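Local coordinates for F1 capsule-anchoring protein (Yersinia pestis, PDB 3FCG) that acts as the outer-membrane usher for Caf1 fibres, its Caf1 subunit-like middle domain being crucial for their secretion, at residues Val18-Ala23 / Pro47-Asn52; Thr25-Glu30 / Val64-Ser69; Val31-Tyr36 / Gly60-Ile65. One frame throughout, in Å; residues are numbered along the deposited sequence.

In the fold
Contacts 2 and 3 are successive portions of one antiparallel pairing, strand 27-32 with strand 60-67, and meet at Val64 and Ile65. Contact 1 joins strands 10-23 and 46-50, a separate pair packed over that sheet, where Leu50 touches Val29 and Val31. All three are partly buried, but contact 1 lies nearest the centre of the chain and turns Phe48 and Leu50 inward, while its Arg20-Glu49 side faces the second subunit. Contact 2 is the most polar, with a stacked Arg28-His67 pair and a network of hydroxyls and carboxylate at its loop end. Contact 3 relies on two backbone bonds and aliphatic side chains before the strands part.

Contact 1. Residues Val18-Ala23 / Pro47-Asn52; sequences VVRGIA and PFELAN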
loop_
_atom_site.group_PDB
_atom_site.type_symbol
_atom_site.label_atom_id
_atom_site.label_comp_id
_atom_site.label_asym_id
_atom_site.label_seq_id
_atom_site.Cartn_x
_atom_site.Cartn_y
_atom_site.Cartn_z
ATOM N N VAL A 18 -3.994 -2.561 6.982
ATOM C CA VAL A 18 -5.021 -3.217 6.171
ATOM C C VAL A 18 -5.994 -4.002 7.049
ATOM O O VAL A 18 -5.699 -4.304 8.208
ATOM C CB VAL A 18 -4.418 -4.181 5.108
ATOM C CG1 VAL A 18 -3.755 -3.408 3.977
ATOM C CG2 VAL A 18 -3.445 -5.173 5.745
ATOM N N VAL A 19 -7.156 -4.318 6.486
ATOM C CA VAL A 19 -8.098 -5.232 7.122
ATOM C C VAL A 19 -8.345 -6.429 6.199
ATOM O O VAL A 19 -8.739 -6.265 5.040
ATOM C CB VAL A 19 -9.417 -4.523 7.572
ATOM C CG1 VAL A 19 -9.848 -3.463 6.570
ATOM C CG2 VAL A 19 -10.538 -5.533 7.821
ATOM N N ARG A 20 -8.080 -7.624 6.722
ATOM C CA ARG A 20 -8.207 -8.863 5.958
ATOM C C ARG A 20 -9.399 -9.693 6.421
ATOM O O ARG A 20 -9.736 -9.697 7.604
ATOM C CB ARG A 20 -6.931 -9.695 6.079
ATOM C CG ARG A 20 -5.738 -9.140 5.319
ATOM C CD ARG A 20 -4.502 -9.999 5.535
ATOM N NE ARG A 20 -4.664 -11.350 4.998
ATOM C CZ ARG A 20 -3.930 -12.402 5.359
ATOM N NH1 ARG A 20 -2.975 -12.276 6.273
ATOM N NH2 ARG A 20 -4.160 -13.588 4.811
ATOM N N GLY A 21 -10.023 -10.398 5.482
ATOM C CA GLY A 21 -11.151 -11.277 5.787
ATOM C C GLY A 21 -11.513 -12.201 4.638
ATOM O O GLY A 21 -10.783 -12.289 3.646
ATOM N N ILE A 22 -12.642 -12.894 4.779
ATOM C CA ILE A 22 -13.142 -13.804 3.748
ATOM C C ILE A 22 -14.581 -13.443 3.371
ATOM O O ILE A 22 -15.437 -13.271 4.244
ATOM C CB ILE A 22 -13.058 -15.298 4.196
ATOM C CG1 ILE A 22 -11.600 -15.721 4.422
ATOM C CG2 ILE A 22 -13.720 -16.226 3.167
ATOM C CD1 ILE A 22 -11.435 -17.039 5.168
ATOM N N ALA A 23 -14.829 -13.319 2.069
ATOM C CA ALA A 23 -16.174 -13.099 1.543
ATOM C C ALA A 23 -16.756 -14.414 1.027
ATOM O O ALA A 23 -16.067 -15.175 0.337
ATOM C CB ALA A 23 -16.146 -12.052 0.435
ATOM N N PRO A 47 -10.800 -14.716 0.043
ATOM C CA PRO A 47 -9.972 -13.761 0.789
ATOM C C PRO A 47 -9.943 -12.363 0.171
ATOM O O PRO A 47 -9.964 -12.227 -1.054
ATOM C CB PRO A 47 -8.571 -14.387 0.729
ATOM C CG PRO A 47 -8.801 -15.825 0.412
ATOM C CD PRO A 47 -9.992 -15.828 -0.485
ATOM N N PHE A 48 -9.901 -11.340 1.020
ATOM C CA PHE A 48 -9.754 -9.955 0.571
ATOM C C PHE A 48 -8.824 -9.151 1.477
ATOM O O PHE A 48 -8.671 -9.466 2.658
ATOM C CB PHE A 48 -11.121 -9.258 0.425
ATOM C CG PHE A 48 -11.900 -9.128 1.713
ATOM C CD1 PHE A 48 -12.939 -10.003 2.000
ATOM C CD2 PHE A 48 -11.616 -8.110 2.624
ATOM C CE1 PHE A 48 -13.672 -9.879 3.180
ATOM C CE2 PHE A 48 -12.341 -7.981 3.807
ATOM C CZ PHE A 48 -13.371 -8.866 4.084
ATOM N N GLU A 49 -8.209 -8.116 0.913
ATOM C CA GLU A 49 -7.348 -7.215 1.671
ATOM C C GLU A 49 -7.658 -5.764 1.310
ATOM O O GLU A 49 -7.548 -5.361 0.148
ATOM C CB GLU A 49 -5.875 -7.536 1.420
ATOM C CG GLU A 49 -4.923 -6.932 2.440
ATOM C CD GLU A 49 -3.477 -7.278 2.160
ATOM O OE1 GLU A 49 -2.896 -8.068 2.934
ATOM O OE2 GLU A 49 -2.925 -6.767 1.163
ATOM N N LEU A 50 -8.048 -4.989 2.317
ATOM C CA LEU A 50 -8.484 -3.613 2.115
ATOM C C LEU A 50 -7.427 -2.596 2.531
ATOM O O LEU A 50 -7.189 -2.383 3.721
ATOM C CB LEU A 50 -9.795 -3.361 2.866
ATOM C CG LEU A 50 -11.149 -3.602 2.187
ATOM C CD1 LEU A 50 -11.180 -4.826 1.276
ATOM C CD2 LEU A 50 -12.235 -3.690 3.243
ATOM N N ALA A 51 -6.790 -1.983 1.536
ATOM C CA ALA A 51 -5.837 -0.900 1.757
ATOM C C ALA A 51 -6.566 0.442 1.736
ATOM O O ALA A 51 -7.759 0.495 1.429
ATOM C CB ALA A 51 -4.737 -0.940 0.707
ATOM N N ASN A 52 -5.842 1.517 2.056
ATOM C CA ASN A 52 -6.412 2.866 2.204
ATOM C C ASN A 52 -7.511 2.935 3.273
ATOM O O ASN A 52 -8.663 2.556 3.036
ATOM C CB ASN A 52 -6.901 3.433 0.858
ATOM C CG ASN A 52 -7.454 4.848 0.980
ATOM O OD1 ASN A 52 -6.801 5.743 1.523
ATOM N ND2 ASN A 52 -8.666 5.055 0.471
#
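Phe48 spreads one face of its ring over the backbone of Gly21, and this is the tight part of the contact. Gly21 CA stands 4.0 Å from the ring centroid of Phe48, 22° off the ring normal, a CH-pi contact. The ring reaches across because CG of Phe48 sits between its backbone N and carbonyl carbon (chi1 63°). The two residues form a hydrogen-bonded antiparallel pair, Phe48 N to Gly21 O at 2.9 Å and Gly21 N to Phe48 O at 3.3 Å. Val19 and Leu50, the next such pair, lie side by side, CG1 of Val19 3.7 Å from CB of Leu50. Leu50 N gives Val19 O a bond of 3.1 Å, whereas the return bond from Val19 N is weak. The other face, with the non-hydrogen-bonded pairs Arg20-Glu49 and Ile22-Pro47, is looser and more exposed. There Glu49 CG lies 3.7 Å from Arg20 CG and the chain runs on extended, yet the charged ends stay apart: Arg20 NE is 4.3 Å from Glu49 OE1, which lies well out of the guanidinium plane. That oxygen is instead hydrogen-bonded to Asn14 ND2 of the second subunit, whose strand extends this regular antiparallel two-stranded pairing across the interface by bridging to Val18, Val19 and Arg20. Inward, Phe48 and Leu50 pack on Val29 of strand 27-32 and on Val43 and Glu41, respectively, of strand 37-43.

Contact 2. Residues Thr25-Glu30 / Val64-Ser69; sequences TQARVE and VIIHES
Strand residues Arg28 and Glu30 pair antiparallel with His67 and Ile65 through four backbone hydrogen bonds, the segment axes approaching to 4.7 Å at 167°. On the face of these pairs the guanidinium of Arg28 lies flat on the His67 ring, centres 3.7 Å apart and planes at 16°, with NH2 above the middle of the ring. A bend at chi3 (78°) folds the arginine over the imidazole. CG2 of Ile65 lies over the opposite face, toward its rim. At the ring edge, nearly in plane, His67 NE2 donates to OE1 of Glu30 over 3.0 Å, a His-carboxylate hydrogen bond on the anti side that should fix the rotation of the imidazole. The reverse face, with Val29, Val64 and Ile66, is aliphatic: Val29 CG1 meets Val64 CG1 at 3.8 Å. Ala27 CB points across at segment 64-69 and lies 3.8 Å from Ile66 CG2. A cluster of polar bonds joins the two segment ends. Thr25 OG1 donates to Glu68 OE2 (2.7 Å) and accepts an almost straight bond from Ser69 N (2.8 Å), while Ser69 OG donates to Gln26 O at 2.7 Å. Glu68 OE1 turns to the backbone N of Arg24. This central pair of the four-stranded antiparallel sheet is flanked by strands 37-43 and 73-80, Arg28 NH1 bonding to Asn40 OD1 of the first; Phe48 of strand 46-50 packs on Ile66.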
loop_
_atom_site.group_PDB
_atom_site.type_symbol
_atom_site.label_atom_id
_atom_site.label_comp_id
_atom_site.label_asym_id
_atom_site.label_seq_id
_atom_site.Cartn_x
_atom_site.Cartn_y
_atom_site.Cartn_z
ATOM N N THR A 25 -19.910 -15.060 -1.001
ATOM C CA THR A 25 -20.121 -14.770 -2.416
ATOM C C THR A 25 -19.193 -13.629 -2.839
ATOM O O THR A 25 -18.325 -13.212 -2.070
ATOM C CB THR A 25 -21.589 -14.367 -2.700
ATOM O OG1 THR A 25 -21.948 -13.237 -1.892
ATOM C CG2 THR A 25 -22.542 -15.526 -2.412
ATOM N N GLN A 26 -19.360 -13.136 -4.062
ATOM C CA GLN A 26 -18.716 -11.888 -4.454
ATOM C C GLN A 26 -19.516 -10.747 -3.830
ATOM O O GLN A 26 -20.720 -10.617 -4.069
ATOM C CB GLN A 26 -18.588 -11.757 -5.978
ATOM C CG GLN A 26 -19.883 -11.871 -6.780
ATOM C CD GLN A 26 -19.643 -11.945 -8.284
ATOM O OE1 GLN A 26 -18.505 -11.858 -8.753
ATOM N NE2 GLN A 26 -20.720 -12.111 -9.045
ATOM N N ALA A 27 -18.846 -9.940 -3.010
ATOM C CA ALA A 27 -19.542 -9.040 -2.097
ATOM C C ALA A 27 -19.033 -7.598 -2.091
ATOM O O ALA A 27 -18.048 -7.265 -2.755
ATOM C CB ALA A 27 -19.504 -9.621 -0.686
ATOM N N ARG A 28 -19.739 -6.754 -1.341
ATOM C CA ARG A 28 -19.332 -5.382 -1.072
ATOM C C ARG A 28 -18.909 -5.274 0.386
ATOM O O ARG A 28 -19.717 -5.507 1.289
ATOM C CB ARG A 28 -20.485 -4.417 -1.355
ATOM C CG ARG A 28 -20.240 -2.988 -0.887
ATOM C CD ARG A 28 -21.342 -2.055 -1.349
ATOM N NE ARG A 28 -22.561 -2.159 -0.550
ATOM C CZ ARG A 28 -22.887 -1.336 0.443
ATOM N NH1 ARG A 28 -22.086 -0.333 0.784
ATOM N NH2 ARG A 28 -24.022 -1.514 1.102
ATOM N N VAL A 29 -17.647 -4.922 0.613
ATOM C CA VAL A 29 -17.135 -4.771 1.974
ATOM C C VAL A 29 -17.101 -3.301 2.384
ATOM O O VAL A 29 -16.359 -2.498 1.816
ATOM C CB VAL A 29 -15.740 -5.414 2.158
ATOM C CG1 VAL A 29 -15.368 -5.448 3.631
ATOM C CG2 VAL A 29 -15.720 -6.824 1.590
ATOM N N GLU A 30 -17.920 -2.967 3.376
ATOM C CA GLU A 30 -18.026 -1.608 3.887
ATOM C C GLU A 30 -17.309 -1.490 5.229
ATOM O O GLU A 30 -17.432 -2.371 6.086
ATOM C CB GLU A 30 -19.499 -1.224 4.035
ATOM C CG GLU A 30 -19.748 0.228 4.421
ATOM C CD GLU A 30 -21.221 0.546 4.597
ATOM O OE1 GLU A 30 -22.036 -0.398 4.679
ATOM O OE2 GLU A 30 -21.569 1.744 4.653
ATOM N N VAL A 64 -17.167 -3.571 10.259
ATOM C CA VAL A 64 -17.021 -4.140 8.920
ATOM C C VAL A 64 -18.248 -4.967 8.547
ATOM O O VAL A 64 -18.537 -5.989 9.174
ATOM C CB VAL A 64 -15.726 -4.990 8.793
ATOM C CG1 VAL A 64 -15.624 -5.618 7.412
ATOM C CG2 VAL A 64 -14.495 -4.137 9.066
ATOM N N ILE A 65 -18.973 -4.504 7.530
ATOM C CA ILE A 65 -20.133 -5.227 7.012
ATOM C C ILE A 65 -19.785 -5.840 5.668
ATOM O O ILE A 65 -19.335 -5.141 4.756
ATOM C CB ILE A 65 -21.372 -4.315 6.828
ATOM C CG1 ILE A 65 -21.555 -3.380 8.027
ATOM C CG2 ILE A 65 -22.628 -5.161 6.591
ATOM C CD1 ILE A 65 -22.438 -2.184 7.736
ATOM N N ILE A 66 -19.987 -7.149 5.551
ATOM C CA ILE A 66 -19.814 -7.834 4.277
ATOM C C ILE A 66 -21.185 -8.094 3.654
ATOM O O ILE A 66 -21.867 -9.055 4.008
ATOM C CB ILE A 66 -18.992 -9.141 4.421
ATOM C CG1 ILE A 66 -17.671 -8.866 5.151
ATOM C CG2 ILE A 66 -18.721 -9.753 3.047
ATOM C CD1 ILE A 66 -16.914 -10.112 5.588
ATOM N N HIS A 67 -21.585 -7.206 2.743
ATOM C CA HIS A 67 -22.847 -7.334 2.010
ATOM C C HIS A 67 -22.702 -8.387 0.918
ATOM O O HIS A 67 -22.104 -8.122 -0.127
ATOM C CB HIS A 67 -23.250 -6.003 1.367
ATOM C CG HIS A 67 -23.245 -4.842 2.310
ATOM N ND1 HIS A 67 -24.376 -4.423 2.978
ATOM C CD2 HIS A 67 -22.251 -4.004 2.687
ATOM C CE1 HIS A 67 -24.076 -3.379 3.731
ATOM N NE2 HIS A 67 -22.794 -3.104 3.571
ATOM N N GLU A 68 -23.246 -9.576 1.163
ATOM C CA GLU A 68 -23.145 -10.682 0.211
ATOM C C GLU A 68 -24.209 -10.573 -0.888
ATOM O O GLU A 68 -25.169 -9.803 -0.760
ATOM C CB GLU A 68 -23.240 -12.031 0.936
ATOM C CG GLU A 68 -22.218 -12.237 2.064
ATOM C CD GLU A 68 -20.820 -12.610 1.575
ATOM O OE1 GLU A 68 -19.936 -12.834 2.430
ATOM O OE2 GLU A 68 -20.594 -12.689 0.348
ATOM N N SER A 69 -24.028 -11.350 -1.958
ATOM C CA SER A 69 -24.886 -11.303 -3.151
ATOM C C SER A 69 -26.361 -11.605 -2.882
ATOM O O SER A 69 -27.242 -11.050 -3.538
ATOM C CB SER A 69 -24.362 -12.263 -4.221
ATOM O OG SER A 69 -23.039 -11.937 -4.602
#

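Contact 3. Residues Val31-Tyr36 / Gly60-Ile65; sequences VLRDGY and GELKVI
Leu32 and Lys63 exchange both backbone hydrogen bonds of this contact. Leu32 N to Lys63 O is 2.7 Å and essentially straight (177°), and Lys63 N to Leu32 O is 2.8 Å. Weaker CA-H...O contacts flank them, from Val31 CA to Lys63 O and from Leu62 CA to Leu32 O, each 3.4 Å between the heavy atoms. Apolar packing occupies both faces of the sheet. On one, Val31 stands alongside Val64, pointing the same way, with Val31 CG2 4.2 Å from Val64 CG2, while its other branch, Val31 CG1, comes to 4.0 Å from Leu62 CD2. With CG1 anti to its own backbone N (chi1 176°), Val31 divides its methyls between two neighbours. Arg33 CG adds a contact of 4.2 Å to Leu62 CD2. On the other face Leu32 reaches diagonally along the sheet, CD1 3.6 Å from Ile65 CD1, and its CB rests 3.8 Å from Lys63 CB. One polar side-chain bond leads away from segment 31-36: the lysine chain bends at chi2 and its NZ is hydrogen-bonded to Thr77 OG1 of strand 73-80. Past Arg33 the segments diverge as the chain turns back, closed by a bond from Arg33 N to Tyr36 O. This is the inner strand pairing of a four-stranded antiparallel sheet, in which 27-32 also forms a beta hairpin with 37-43, in keeping with the Caf1 subunit-like usher middle domain.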
loop_
_atom_site.group_PDB
_atom_site.type_symbol
_atom_site.label_atom_id
_atom_site.label_comp_id
_atom_site.label_asym_id
_atom_site.label_seq_id
_atom_site.Cartn_x
_atom_site.Cartn_y
_atom_site.Cartn_z
ATOM N N VAL A 31 -16.558 -0.404 5.402
ATOM C CA VAL A 31 -15.862 -0.134 6.658
ATOM C C VAL A 31 -16.396 1.151 7.288
ATOM O O VAL A 31 -16.305 2.230 6.701
ATOM C CB VAL A 31 -14.321 -0.069 6.474
ATOM C CG1 VAL A 31 -13.629 0.306 7.774
ATOM C CG2 VAL A 31 -13.779 -1.401 5.964
ATOM N N LEU A 32 -16.969 1.013 8.481
ATOM C CA LEU A 32 -17.523 2.137 9.228
ATOM C C LEU A 32 -16.629 2.489 10.408
ATOM O O LEU A 32 -15.988 1.613 10.991
ATOM C CB LEU A 32 -18.921 1.797 9.749
ATOM C CG LEU A 32 -20.062 1.532 8.769
ATOM C CD1 LEU A 32 -21.119 0.703 9.457
ATOM C CD2 LEU A 32 -20.658 2.829 8.256
ATOM N N ARG A 33 -16.595 3.771 10.762
ATOM C CA ARG A 33 -15.821 4.221 11.916
ATOM C C ARG A 33 -16.755 4.523 13.091
ATOM O O ARG A 33 -17.070 3.629 13.883
ATOM C CB ARG A 33 -14.966 5.436 11.554
ATOM C CG ARG A 33 -13.703 5.574 12.385
ATOM C CD ARG A 33 -12.997 6.873 12.053
ATOM N NE ARG A 33 -11.582 6.838 12.411
ATOM C CZ ARG A 33 -10.681 7.726 11.998
ATOM N NH1 ARG A 33 -11.037 8.728 11.199
ATOM N NH2 ARG A 33 -9.413 7.605 12.375
ATOM N N ASP A 34 -17.192 5.776 13.197
ATOM C CA ASP A 34 -18.191 6.171 14.181
ATOM C C ASP A 34 -19.496 6.472 13.452
ATOM O O ASP A 34 -19.973 7.612 13.440
ATOM C CB ASP A 34 -17.711 7.385 14.987
ATOM C CG ASP A 34 -16.524 7.060 15.880
ATOM O OD1 ASP A 34 -16.681 6.240 16.815
ATOM O OD2 ASP A 34 -15.432 7.630 15.651
ATOM N N GLY A 35 -20.059 5.435 12.831
ATOM C CA GLY A 35 -21.250 5.569 11.993
ATOM C C GLY A 35 -20.921 5.980 10.568
ATOM O O GLY A 35 -21.719 5.770 9.653
ATOM N N TYR A 36 -19.738 6.562 10.384
ATOM C CA TYR A 36 -19.310 7.091 9.095
ATOM C C TYR A 36 -18.619 6.044 8.244
ATOM O O TYR A 36 -17.645 5.424 8.677
ATOM C CB TYR A 36 -18.390 8.300 9.291
ATOM C CG TYR A 36 -19.135 9.561 9.646
ATOM C CD1 TYR A 36 -19.473 10.491 8.664
ATOM C CD2 TYR A 36 -19.519 9.819 10.963
ATOM C CE1 TYR A 36 -20.166 11.650 8.985
ATOM C CE2 TYR A 36 -20.215 10.974 11.294
ATOM C CZ TYR A 36 -20.535 11.885 10.301
ATOM O OH TYR A 36 -21.224 13.029 10.625
ATOM N N GLY A 60 -8.931 2.546 18.395
ATOM C CA GLY A 60 -10.376 2.493 18.589
ATOM C C GLY A 60 -11.009 1.272 17.955
ATOM O O GLY A 60 -10.476 0.164 18.057
ATOM N N GLU A 61 -12.147 1.481 17.295
ATOM C CA GLU A 61 -12.912 0.390 16.690
ATOM C C GLU A 61 -13.473 0.730 15.314
ATOM O O GLU A 61 -13.933 1.849 15.072
ATOM C CB GLU A 61 -14.060 -0.028 17.608
ATOM C CG GLU A 61 -13.648 -0.941 18.749
ATOM C CD GLU A 61 -14.760 -1.156 19.755
ATOM O OE1 GLU A 61 -15.921 -0.794 19.456
ATOM O OE2 GLU A 61 -14.467 -1.688 20.849
ATOM N N LEU A 62 -13.435 -0.255 14.422
ATOM C CA LEU A 62 -14.098 -0.167 13.129
ATOM C C LEU A 62 -15.290 -1.120 13.096
ATOM O O LEU A 62 -15.376 -2.049 13.906
ATOM C CB LEU A 62 -13.127 -0.509 11.991
ATOM C CG LEU A 62 -11.883 0.355 11.754
ATOM C CD1 LEU A 62 -10.950 -0.345 10.779
ATOM C CD2 LEU A 62 -12.237 1.751 11.249
ATOM N N LYS A 63 -16.210 -0.877 12.168
ATOM C CA LYS A 63 -17.312 -1.796 11.905
ATOM C C LYS A 63 -17.227 -2.259 10.456
ATOM O O LYS A 63 -17.200 -1.441 9.535
ATOM C CB LYS A 63 -18.665 -1.130 12.180
ATOM C CG LYS A 63 -18.841 -0.585 13.596
ATOM C CD LYS A 63 -19.177 -1.685 14.588
ATOM C CE LYS A 63 -19.490 -1.113 15.961
ATOM N NZ LYS A 63 -19.935 -2.175 16.906
ATOM N N VAL A 64 -17.167 -3.571 10.259
ATOM C CA VAL A 64 -17.021 -4.140 8.920
ATOM C C VAL A 64 -18.248 -4.967 8.547
ATOM O O VAL A 64 -18.537 -5.989 9.174
ATOM C CB VAL A 64 -15.726 -4.990 8.793
ATOM C CG1 VAL A 64 -15.624 -5.618 7.412
ATOM C CG2 VAL A 64 -14.495 -4.137 9.066
ATOM N N ILE A 65 -18.973 -4.504 7.530
ATOM C CA ILE A 65 -20.133 -5.227 7.012
ATOM C C ILE A 65 -19.785 -5.840 5.668
ATOM O O ILE A 65 -19.335 -5.141 4.756
ATOM C CB ILE A 65 -21.372 -4.315 6.828
ATOM C CG1 ILE A 65 -21.555 -3.380 8.027
ATOM C CG2 ILE A 65 -22.628 -5.161 6.591
ATOM C CD1 ILE A 65 -22.438 -2.184 7.736
#